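Local coordinates for protein 5,10-methylenetetrahydromethanopterin reductase (Methanopyrus kandleri, PDB 1EZW) that catalyses the reversible, coenzyme F420-dependent reduction of methylene-tetrahydromethanopterin to methyl-tetrahydromethanopterin, a step of methanogenesis from carbon dioxide, at residues 173-178 against 188-193. Residues are numbered along the deposited sequence; the frame is centred on the assembly and turned at random.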
ATOM      1  N   PHE A 173     -20.750 -13.827  -8.734  1.00 17.69           N
ATOM      2  CA  PHE A 173     -21.170 -14.553  -7.567  1.00 18.90           C
ATOM      3  C   PHE A 173     -20.874 -16.028  -7.759  1.00 19.86           C
ATOM      4  O   PHE A 173     -21.484 -16.682  -8.606  1.00 20.57           O
ATOM      5  CB  PHE A 173     -22.694 -14.391  -7.353  1.00 18.13           C
ATOM      6  CG  PHE A 173     -23.200 -15.022  -6.089  1.00 19.97           C
ATOM      7  CD1 PHE A 173     -22.947 -14.439  -4.829  1.00 17.40           C
ATOM      8  CD2 PHE A 173     -23.953 -16.198  -6.140  1.00 20.18           C
ATOM      9  CE1 PHE A 173     -23.433 -15.008  -3.654  1.00 19.91           C
ATOM     10  CE2 PHE A 173     -24.441 -16.777  -4.959  1.00 19.62           C
ATOM     11  CZ  PHE A 173     -24.193 -16.198  -3.718  1.00 20.39           C
ATOM     12  N   TYR A 174     -19.924 -16.556  -7.003  1.00 17.50           N
ATOM     13  CA  TYR A 174     -19.608 -17.982  -7.088  1.00 18.26           C
ATOM     14  C   TYR A 174     -20.126 -18.693  -5.851  1.00 19.56           C
ATOM     15  O   TYR A 174     -20.009 -18.192  -4.739  1.00 17.63           O
ATOM     16  CB  TYR A 174     -18.068 -18.190  -7.136  1.00 18.35           C
ATOM     17  CG  TYR A 174     -17.435 -17.908  -8.470  1.00 15.68           C
ATOM     18  CD1 TYR A 174     -17.438 -16.628  -9.031  1.00 18.52           C
ATOM     19  CD2 TYR A 174     -16.822 -18.940  -9.189  1.00 17.19           C
ATOM     20  CE1 TYR A 174     -16.851 -16.373 -10.267  1.00 20.60           C
ATOM     21  CE2 TYR A 174     -16.230 -18.709 -10.443  1.00 17.63           C
ATOM     22  CZ  TYR A 174     -16.249 -17.416 -10.979  1.00 19.02           C
ATOM     23  OH  TYR A 174     -15.721 -17.086 -12.194  1.00 20.55           O
ATOM     24  N   MET A 175     -20.704 -19.880  -6.019  1.00 17.44           N
ATOM     25  CA  MET A 175     -21.179 -20.627  -4.886  1.00 19.23           C
ATOM     26  C   MET A 175     -20.394 -21.895  -4.636  1.00 21.42           C
ATOM     27  O   MET A 175     -20.126 -22.644  -5.575  1.00 21.66           O
ATOM     28  CB  MET A 175     -22.617 -21.067  -5.143  1.00 21.58           C
ATOM     29  CG  MET A 175     -23.619 -20.134  -4.660  1.00 24.19           C
ATOM     30  SD  MET A 175     -25.266 -20.967  -4.894  1.00 25.62           S
ATOM     31  CE  MET A 175     -25.290 -22.108  -4.063  1.00 17.40           C
ATOM     32  N   GLY A 176     -20.052 -22.160  -3.389  1.00 20.79           N
ATOM     33  CA  GLY A 176     -19.399 -23.417  -3.089  1.00 22.03           C
ATOM     34  C   GLY A 176     -20.494 -24.491  -3.191  1.00 23.20           C
ATOM     35  O   GLY A 176     -21.638 -24.254  -2.799  1.00 23.87           O
ATOM     36  N   ALA A 177     -20.172 -25.662  -3.723  1.00 22.64           N
ATOM     37  CA  ALA A 177     -21.207 -26.705  -3.840  1.00 24.60           C
ATOM     38  C   ALA A 177     -20.586 -28.071  -3.868  1.00 26.43           C
ATOM     39  O   ALA A 177     -19.612 -28.293  -4.570  1.00 27.88           O
ATOM     40  CB  ALA A 177     -22.027 -26.495  -5.135  1.00 22.68           C
ATOM     41  N   GLN A 178     -21.158 -28.984  -3.098  1.00 28.64           N
ATOM     42  CA  GLN A 178     -20.653 -30.351  -3.094  1.00 32.35           C
ATOM     43  C   GLN A 178     -21.801 -31.305  -3.443  1.00 32.99           C
ATOM     44  O   GLN A 178     -21.681 -32.122  -4.361  1.00 35.26           O
ATOM     45  CB  GLN A 178     -20.078 -30.712  -1.726  1.00 35.51           C
ATOM     46  CG  GLN A 178     -19.308 -32.032  -1.720  1.00 43.22           C
ATOM     47  CD  GLN A 178     -20.194 -33.270  -1.765  1.00 46.87           C
ATOM     48  OE1 GLN A 178     -20.847 -33.619  -0.774  1.00 50.36           O
ATOM     49  NE2 GLN A 178     -20.225 -33.940  -2.919  1.00 49.47           N
ATOM     50  N   GLU A 188     -28.552 -22.478 -10.954  1.00 21.61           N
ATOM     51  CA  GLU A 188     -29.671 -21.582 -11.135  1.00 23.45           C
ATOM     52  C   GLU A 188     -29.354 -20.120 -10.840  1.00 22.55           C
ATOM     53  O   GLU A 188     -29.787 -19.231 -11.571  1.00 23.95           O
ATOM     54  CB  GLU A 188     -30.852 -22.011 -10.244  1.00 24.96           C
ATOM     55  CG  GLU A 188     -32.006 -21.020 -10.289  1.00 28.58           C
ATOM     56  CD  GLU A 188     -33.124 -21.347  -9.297  1.00 30.24           C
ATOM     57  OE1 GLU A 188     -33.825 -20.375  -8.904  1.00 31.73           O
ATOM     58  OE2 GLU A 188     -33.307 -22.536  -8.924  1.00 31.43           O
ATOM     59  N   ILE A 189     -28.550 -19.871  -9.802  1.00 21.87           N
ATOM     60  CA  ILE A 189     -28.343 -18.492  -9.398  1.00 20.84           C
ATOM     61  C   ILE A 189     -26.912 -17.954  -9.416  1.00 21.06           C
ATOM     62  O   ILE A 189     -26.715 -16.759  -9.195  1.00 22.15           O
ATOM     63  CB  ILE A 189     -28.854 -18.253  -7.937  1.00 21.43           C
ATOM     64  CG1 ILE A 189     -27.875 -18.882  -6.932  1.00 21.34           C
ATOM     65  CG2 ILE A 189     -30.279 -18.904  -7.735  1.00 23.37           C
ATOM     66  CD1 ILE A 189     -28.174 -18.641  -5.453  1.00 22.35           C
ATOM     67  N   ALA A 190     -25.944 -18.809  -9.709  1.00 20.58           N
ATOM     68  CA  ALA A 190     -24.560 -18.316  -9.654  1.00 20.63           C
ATOM     69  C   ALA A 190     -23.846 -18.086 -10.970  1.00 21.43           C
ATOM     70  O   ALA A 190     -24.167 -18.707 -11.995  1.00 21.52           O
ATOM     71  CB  ALA A 190     -23.742 -19.284  -8.787  1.00 18.47           C
ATOM     72  N   ASN A 191     -22.840 -17.200 -10.957  1.00 17.86           N
ATOM     73  CA  ASN A 191     -22.005 -17.006 -12.145  1.00 19.51           C
ATOM     74  C   ASN A 191     -20.962 -18.121 -12.223  1.00 18.84           C
ATOM     75  O   ASN A 191     -20.376 -18.347 -13.261  1.00 20.37           O
ATOM     76  CB  ASN A 191     -21.247 -15.684 -12.037  1.00 18.98           C
ATOM     77  CG  ASN A 191     -22.166 -14.518 -12.171  1.00 20.93           C
ATOM     78  OD1 ASN A 191     -22.795 -14.342 -13.231  1.00 24.00           O
ATOM     79  ND2 ASN A 191     -22.282 -13.725 -11.133  1.00 19.21           N
ATOM     80  N   GLY A 192     -20.719 -18.765 -11.094  1.00 19.31           N
ATOM     81  CA  GLY A 192     -19.759 -19.851 -11.049  1.00 19.60           C
ATOM     82  C   GLY A 192     -19.960 -20.765  -9.864  1.00 19.13           C
ATOM     83  O   GLY A 192     -20.682 -20.437  -8.918  1.00 18.86           O
ATOM     84  N   VAL A 193     -19.305 -21.922  -9.904  1.00 19.14           N
ATOM     85  CA  VAL A 193     -19.422 -22.896  -8.852  1.00 19.92           C
ATOM     86  C   VAL A 193     -18.036 -23.344  -8.408  1.00 21.99           C
ATOM     87  O   VAL A 193     -17.192 -23.684  -9.229  1.00 22.29           O
ATOM     88  CB  VAL A 193     -20.219 -24.145  -9.356  1.00 22.94           C
ATOM     89  CG1 VAL A 193     -20.600 -25.043  -8.153  1.00 22.73           C
ATOM     90  CG2 VAL A 193     -21.439 -23.697 -10.145  1.00 24.24           C
TER
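One face of the Tyr174 ring lies over Gly192, whose CA stands 3.9 Å from the ring centroid and 23° off its normal, a CH-pi contact displaced toward the CD2 side. With CG beside the backbone N (chi1 -77°), the ring folds over the neighbouring strand; a CB modelled on Gly192 would collide with CE2. Trp35 meets the ring edge-to-face, and the OH is hydrogen-bonded to Asp225. With an alanine at Tyr174, Gly192 CA is likely to lose the ring over it, and Asp225 its hydroxyl partner. The Phe173 ring turns to the other side of the sheet, its CD2 4.1 Å from Ala190 CB. There Met175 SD meets Ile189 CD1 at 3.8 Å, the two side chains crossing at about a right angle. The parallel register rests on a nearly straight bond from Met175 N to Gly192 O (3.0 Å) and a weak one from Gly192 N to Phe173 O. Asn191 N, in the loop entering the strand, adds a second donor to Phe173 O at 2.8 Å, in the carbonyl plane. Helix 180-189 links strands 173-176 and 192-196 in a beta-alpha-beta unit of the TIM barrel; it packs on Met175, Ala177 and Val193, helix 127-142 packs on Phe173 and Met175, and strand 93-95 flanks 173-176.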